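Local coordinates for protein shikimate dehydrogenase (NADP(+)) (Listeria monocytogenes, PDB 3TNL) that probably catalyses the reversible NADPH-linked reduction of 3-dehydroshikimate to shikimate in chorismate biosynthesis, and is bound here to NAD, at residues D151-G161 / E223-T234. Numbering follows the deposited sequence. Where two conformers were deposited one is given.
Sequences DIIGKKMTICG and EIAESVIFTNAT. With NAD (nicotinamide-adenine-dinucleotide), chain H.
Strands 156-160 and 229-232 pair in parallel, their axes 4.7 Å apart at closest approach. Thr158 is bonded twice: its N donates to Ile229 O and its O accepts from Thr231 N. Cys160 repeats the pattern, with N to Thr231 O and O from Ala233 N. Lys156 O accepts from Val228 N, just ahead of Ile229. On one face Met157 lies alongside Ile229, CG to CG2 3.6 Å, and Ile159 CD1 meets Ala233 CB; helix 164-175 packs against this face. On the other, Thr158 CG2 touches Phe230 CD1, and Cys160 SG meets the ring obliquely, 3.7 Å from Phe230 CZ. Ile224 CD1 sits over the ring centre. Thr158 OG1 donates to Ser227 OG (2.8 Å), which in turn donates to Glu223 O, so the strand is tied to the helix. Lys156 runs out extended, CG anti to the backbone N (chi1 177°). Its NZ forms salt bridges with Glu223 OE1 (2.7 Å) and Glu226 OE1. Glu223 OE1 also binds Ser182 OG on strand 180-185. The two strands are the central neighbours, first and fourth in the chain, of the parallel Rossmann sheet, order 3-2-1-4-5-6, where the topological switch point lies. The loops just after both strands reach the cofactor: Gly161 CA is 3.5 Å from NAD O3B, and Thr234 CB is 3.3 Å from NAD O4B. Two carboxylates around one ammonium probably favour its charged form, while the backbone ladder sets the two cofactor-binding ends side by side.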
loop_
_atom_site.group_PDB
_atom_site.type_symbol
_atom_site.label_atom_id
_atom_site.label_comp_id
_atom_site.label_asym_id
_atom_site.label_seq_id
_atom_site.Cartn_x
_atom_site.Cartn_y
_atom_site.Cartn_z
ATOM N N ASP B 151 -35.476 14.515 -10.549
ATOM C CA ASP B 151 -35.369 15.658 -9.654
ATOM C C ASP B 151 -36.243 15.434 -8.426
ATOM O O ASP B 151 -37.479 15.491 -8.510
ATOM C CB ASP B 151 -35.790 16.953 -10.361
ATOM C CG ASP B 151 -35.760 18.166 -9.435
ATOM O OD1 ASP B 151 -35.007 18.170 -8.432
ATOM O OD2 ASP B 151 -36.489 19.139 -9.738
ATOM N N ILE B 152 -35.617 15.130 -7.292
ATOM C CA ILE B 152 -36.367 14.902 -6.073
ATOM C C ILE B 152 -36.230 16.039 -5.062
ATOM O O ILE B 152 -36.773 15.967 -3.956
ATOM C CB ILE B 152 -36.023 13.514 -5.425
ATOM C CG1 ILE B 152 -34.640 13.523 -4.751
ATOM C CG2 ILE B 152 -36.156 12.399 -6.521
ATOM C CD1 ILE B 152 -34.384 12.277 -3.835
ATOM N N ILE B 153 -35.486 17.090 -5.404
ATOM C CA ILE B 153 -35.288 18.198 -4.482
ATOM C C ILE B 153 -36.623 18.936 -4.305
ATOM O O ILE B 153 -37.344 19.165 -5.271
ATOM C CB ILE B 153 -34.174 19.153 -4.999
ATOM C CG1 ILE B 153 -32.880 18.365 -5.282
ATOM C CG2 ILE B 153 -33.929 20.296 -4.022
ATOM C CD1 ILE B 153 -32.366 17.529 -4.146
ATOM N N GLY B 154 -36.943 19.271 -3.069
ATOM C CA GLY B 154 -38.175 19.965 -2.734
ATOM C C GLY B 154 -39.407 19.083 -2.716
ATOM O O GLY B 154 -40.524 19.567 -2.639
ATOM N N LYS B 155 -39.186 17.766 -2.727
ATOM C CA LYS B 155 -40.270 16.804 -2.794
ATOM C C LYS B 155 -40.166 15.791 -1.663
ATOM O O LYS B 155 -39.381 15.961 -0.754
ATOM C CB LYS B 155 -40.259 16.138 -4.167
ATOM C CG LYS B 155 -40.352 17.148 -5.305
ATOM C CD LYS B 155 -40.243 16.541 -6.663
ATOM C CE LYS B 155 -40.201 17.604 -7.735
ATOM N NZ LYS B 155 -39.964 16.979 -9.080
ATOM N N LYS B 156 -40.994 14.756 -1.725
ATOM C CA LYS B 156 -41.091 13.738 -0.692
ATOM C C LYS B 156 -40.543 12.401 -1.133
ATOM O O LYS B 156 -40.834 11.938 -2.259
ATOM C CB LYS B 156 -42.543 13.554 -0.286
ATOM C CG LYS B 156 -42.802 12.521 0.703
ATOM C CD LYS B 156 -44.255 12.713 1.171
ATOM C CE LYS B 156 -44.614 11.770 2.240
ATOM N NZ LYS B 156 -45.898 12.177 2.940
ATOM N N MET B 157 -39.719 11.801 -0.289
ATOM C CA MET B 157 -39.200 10.467 -0.515
ATOM C C MET B 157 -39.735 9.564 0.562
ATOM O O MET B 157 -39.821 9.961 1.720
ATOM C CB MET B 157 -37.656 10.443 -0.452
ATOM C CG MET B 157 -37.043 9.029 -0.503
ATOM S SD MET B 157 -35.235 9.000 -0.709
ATOM C CE MET B 157 -34.732 9.827 0.805
ATOM N N THR B 158 -40.082 8.342 0.163
ATOM C CA THR B 158 -40.447 7.261 1.061
ATOM C C THR B 158 -39.297 6.241 0.891
ATOM O O THR B 158 -38.950 5.889 -0.205
ATOM C CB THR B 158 -41.786 6.631 0.772
ATOM O OG1 THR B 158 -42.800 7.616 1.041
ATOM C CG2 THR B 158 -42.044 5.433 1.646
ATOM N N ILE B 159 -38.721 5.798 1.988
ATOM C CA ILE B 159 -37.583 4.894 1.929
ATOM C C ILE B 159 -37.692 3.785 2.964
ATOM O O ILE B 159 -38.132 4.012 4.101
ATOM C CB ILE B 159 -36.278 5.705 2.072
ATOM C CG1 ILE B 159 -35.040 4.818 1.888
ATOM C CG2 ILE B 159 -36.219 6.454 3.415
ATOM C CD1 ILE B 159 -33.731 5.608 1.835
ATOM N N CYS B 160 -37.300 2.577 2.556
ATOM C CA CYS B 160 -37.255 1.415 3.422
ATOM C C CYS B 160 -35.811 1.192 3.848
ATOM O O CYS B 160 -34.919 1.077 3.027
ATOM C CB CYS B 160 -37.699 0.137 2.706
ATOM S SG CYS B 160 -39.380 0.206 2.100
ATOM N N GLY B 161 -35.596 1.141 5.157
ATOM C CA GLY B 161 -34.289 0.845 5.713
ATOM C C GLY B 161 -33.809 1.849 6.736
ATOM O O GLY B 161 -34.262 2.994 6.809
ATOM N N GLU B 223 -47.906 7.306 2.194
ATOM C CA GLU B 223 -46.595 7.892 1.953
ATOM C C GLU B 223 -46.148 7.764 0.488
ATOM O O GLU B 223 -45.711 8.766 -0.140
ATOM C CB GLU B 223 -45.547 7.363 2.946
ATOM C CG GLU B 223 -45.901 7.581 4.414
ATOM C CD GLU B 223 -46.304 8.986 4.704
ATOM O OE1 GLU B 223 -45.562 9.893 4.318
ATOM O OE2 GLU B 223 -47.382 9.193 5.319
ATOM N N ILE B 224 -46.248 6.563 -0.065
ATOM C CA ILE B 224 -45.858 6.374 -1.465
ATOM C C ILE B 224 -46.684 7.247 -2.427
ATOM O O ILE B 224 -46.143 7.834 -3.363
ATOM C CB ILE B 224 -45.913 4.916 -1.879
ATOM C CG1 ILE B 224 -44.900 4.078 -1.117
ATOM C CG2 ILE B 224 -45.616 4.781 -3.364
ATOM C CD1 ILE B 224 -45.020 2.566 -1.352
ATOM N N ALA B 225 -47.987 7.322 -2.194
ATOM C CA ALA B 225 -48.864 8.105 -3.019
ATOM C C ALA B 225 -48.454 9.570 -3.112
ATOM O O ALA B 225 -48.693 10.213 -4.140
ATOM C CB ALA B 225 -50.313 7.999 -2.481
ATOM N N GLU B 226 -47.868 10.065 -2.023
ATOM C CA GLU B 226 -47.432 11.459 -1.910
ATOM C C GLU B 226 -45.973 11.726 -2.277
ATOM O O GLU B 226 -45.537 12.875 -2.267
ATOM C CB GLU B 226 -47.684 11.913 -0.459
ATOM C CG GLU B 226 -49.156 11.867 -0.101
ATOM C CD GLU B 226 -49.467 12.148 1.359
ATOM O OE1 GLU B 226 -48.553 12.204 2.209
ATOM O OE2 GLU B 226 -50.685 12.290 1.638
ATOM N N SER B 227 -45.230 10.665 -2.621
ATOM C CA SER B 227 -43.806 10.747 -2.894
ATOM C C SER B 227 -43.435 10.782 -4.339
ATOM O O SER B 227 -44.081 10.156 -5.176
ATOM C CB SER B 227 -43.112 9.539 -2.299
ATOM O OG SER B 227 -43.305 9.492 -0.916
ATOM N N VAL B 228 -42.365 11.515 -4.614
ATOM C CA VAL B 228 -41.795 11.533 -5.967
ATOM C C VAL B 228 -40.988 10.216 -6.213
ATOM O O VAL B 228 -40.897 9.733 -7.363
ATOM C CB VAL B 228 -40.882 12.791 -6.168
ATOM C CG1 VAL B 228 -39.635 12.759 -5.315
ATOM C CG2 VAL B 228 -40.542 12.905 -7.630
ATOM N N ILE B 229 -40.508 9.627 -5.119
ATOM C CA ILE B 229 -39.658 8.450 -5.203
ATOM C C ILE B 229 -39.897 7.557 -4.000
ATOM O O ILE B 229 -40.121 8.025 -2.865
ATOM C CB ILE B 229 -38.173 8.899 -5.262
ATOM C CG1 ILE B 229 -37.247 7.712 -5.589
ATOM C CG2 ILE B 229 -37.751 9.667 -4.014
ATOM C CD1 ILE B 229 -35.822 8.151 -5.929
ATOM N N PHE B 230 -39.851 6.239 -4.265
ATOM C CA PHE B 230 -39.925 5.172 -3.282
ATOM C C PHE B 230 -38.629 4.392 -3.458
ATOM O O PHE B 230 -38.342 3.900 -4.531
ATOM C CB PHE B 230 -41.145 4.270 -3.520
ATOM C CG PHE B 230 -41.212 3.069 -2.617
ATOM C CD1 PHE B 230 -41.224 3.233 -1.256
ATOM C CD2 PHE B 230 -41.299 1.781 -3.125
ATOM C CE1 PHE B 230 -41.309 2.156 -0.416
ATOM C CE2 PHE B 230 -41.376 0.689 -2.256
ATOM C CZ PHE B 230 -41.355 0.891 -0.896
ATOM N N THR B 231 -37.872 4.269 -2.392
ATOM C CA THR B 231 -36.559 3.643 -2.423
ATOM C C THR B 231 -36.393 2.500 -1.458
ATOM O O THR B 231 -36.786 2.592 -0.309
ATOM C CB THR B 231 -35.496 4.728 -1.994
ATOM O OG1 THR B 231 -35.559 5.828 -2.915
ATOM C CG2 THR B 231 -34.062 4.160 -1.941
ATOM N N ASN B 232 -35.833 1.401 -1.933
ATOM C CA ASN B 232 -35.439 0.321 -1.075
ATOM C C ASN B 232 -33.963 0.504 -0.709
ATOM O O ASN B 232 -33.094 0.534 -1.575
ATOM C CB ASN B 232 -35.542 -1.055 -1.732
ATOM C CG ASN B 232 -34.982 -2.135 -0.821
ATOM O OD1 ASN B 232 -35.481 -2.324 0.307
ATOM N ND2 ASN B 232 -33.884 -2.784 -1.231
ATOM N N ALA B 233 -33.693 0.590 0.579
ATOM C CA ALA B 233 -32.327 0.666 1.107
ATOM C C ALA B 233 -32.135 -0.409 2.172
ATOM O O ALA B 233 -31.573 -0.170 3.243
ATOM C CB ALA B 233 -31.963 2.076 1.601
ATOM N N THR B 234 -32.677 -1.595 1.910
ATOM C CA THR B 234 -32.483 -2.772 2.754
ATOM C C THR B 234 -31.824 -3.845 1.913
ATOM O O THR B 234 -31.705 -3.696 0.684
ATOM C CB THR B 234 -33.802 -3.389 3.274
ATOM O OG1 THR B 234 -34.498 -4.011 2.183
ATOM C CG2 THR B 234 -34.712 -2.347 3.977
HETATM P PA NAD H . -27.213 -2.738 7.101
HETATM O O1A NAD H . -26.869 -4.133 7.616
HETATM O O2A NAD H . -26.472 -1.551 7.688
HETATM O O5B NAD H . -28.817 -2.534 7.196
HETATM C C5B NAD H . -29.772 -3.531 6.830
HETATM C C4B NAD H . -31.154 -2.884 6.676
HETATM O O4B NAD H . -32.052 -3.835 6.081
HETATM C C3B NAD H . -31.803 -2.572 8.010
HETATM O O3B NAD H . -32.674 -1.428 7.825
HETATM C C2B NAD H . -32.648 -3.783 8.326
HETATM O O2B NAD H . -33.770 -3.492 9.148
HETATM C C1B NAD H . -33.116 -4.180 6.941
HETATM N N9A NAD H . -33.480 -5.587 6.735
HETATM C C8A NAD H . -32.602 -6.611 6.611
HETATM N N7A NAD H . -33.280 -7.751 6.359
HETATM C C5A NAD H . -34.608 -7.481 6.300
HETATM C C6A NAD H . -35.778 -8.181 6.083
HETATM N N6A NAD H . -35.745 -9.493 5.830
HETATM N N1A NAD H . -36.963 -7.532 6.065
HETATM C C2A NAD H . -37.027 -6.200 6.312
HETATM N N3A NAD H . -35.929 -5.444 6.538
HETATM C C4A NAD H . -34.713 -6.036 6.539
HETATM O O3 NAD H . -27.012 -2.812 5.516
HETATM P PN NAD H . -26.519 -1.639 4.533
HETATM O O1N NAD H . -25.015 -1.519 4.515
HETATM O O2N NAD H . -27.383 -0.395 4.749
HETATM O O5D NAD H . -26.848 -2.236 3.073
HETATM C C5D NAD H . -28.206 -2.469 2.718
HETATM C C4D NAD H . -28.176 -2.738 1.226
HETATM O O4D NAD H . -27.568 -1.622 0.554
HETATM C C3D NAD H . -27.320 -3.951 0.896
HETATM O O3D NAD H . -28.047 -4.782 -0.014
HETATM C C2D NAD H . -26.076 -3.375 0.241
HETATM O O2D NAD H . -25.447 -4.293 -0.682
HETATM C C1D NAD H . -26.633 -2.121 -0.420
HETATM N N1N NAD H . -25.677 -1.042 -0.684
HETATM C C2N NAD H . -25.520 -0.590 -1.943
HETATM C C3N NAD H . -24.635 0.446 -2.221
HETATM C C7N NAD H . -24.442 0.970 -3.607
HETATM O O7N NAD H . -23.394 1.585 -3.802
HETATM N N7N NAD H . -25.398 0.787 -4.542
HETATM C C4N NAD H . -23.899 1.017 -1.170
HETATM C C5N NAD H . -24.083 0.536 0.122
HETATM C C6N NAD H . -24.981 -0.508 0.347
HETATM O O HOH W 1 -43.545 14.566 -3.376
#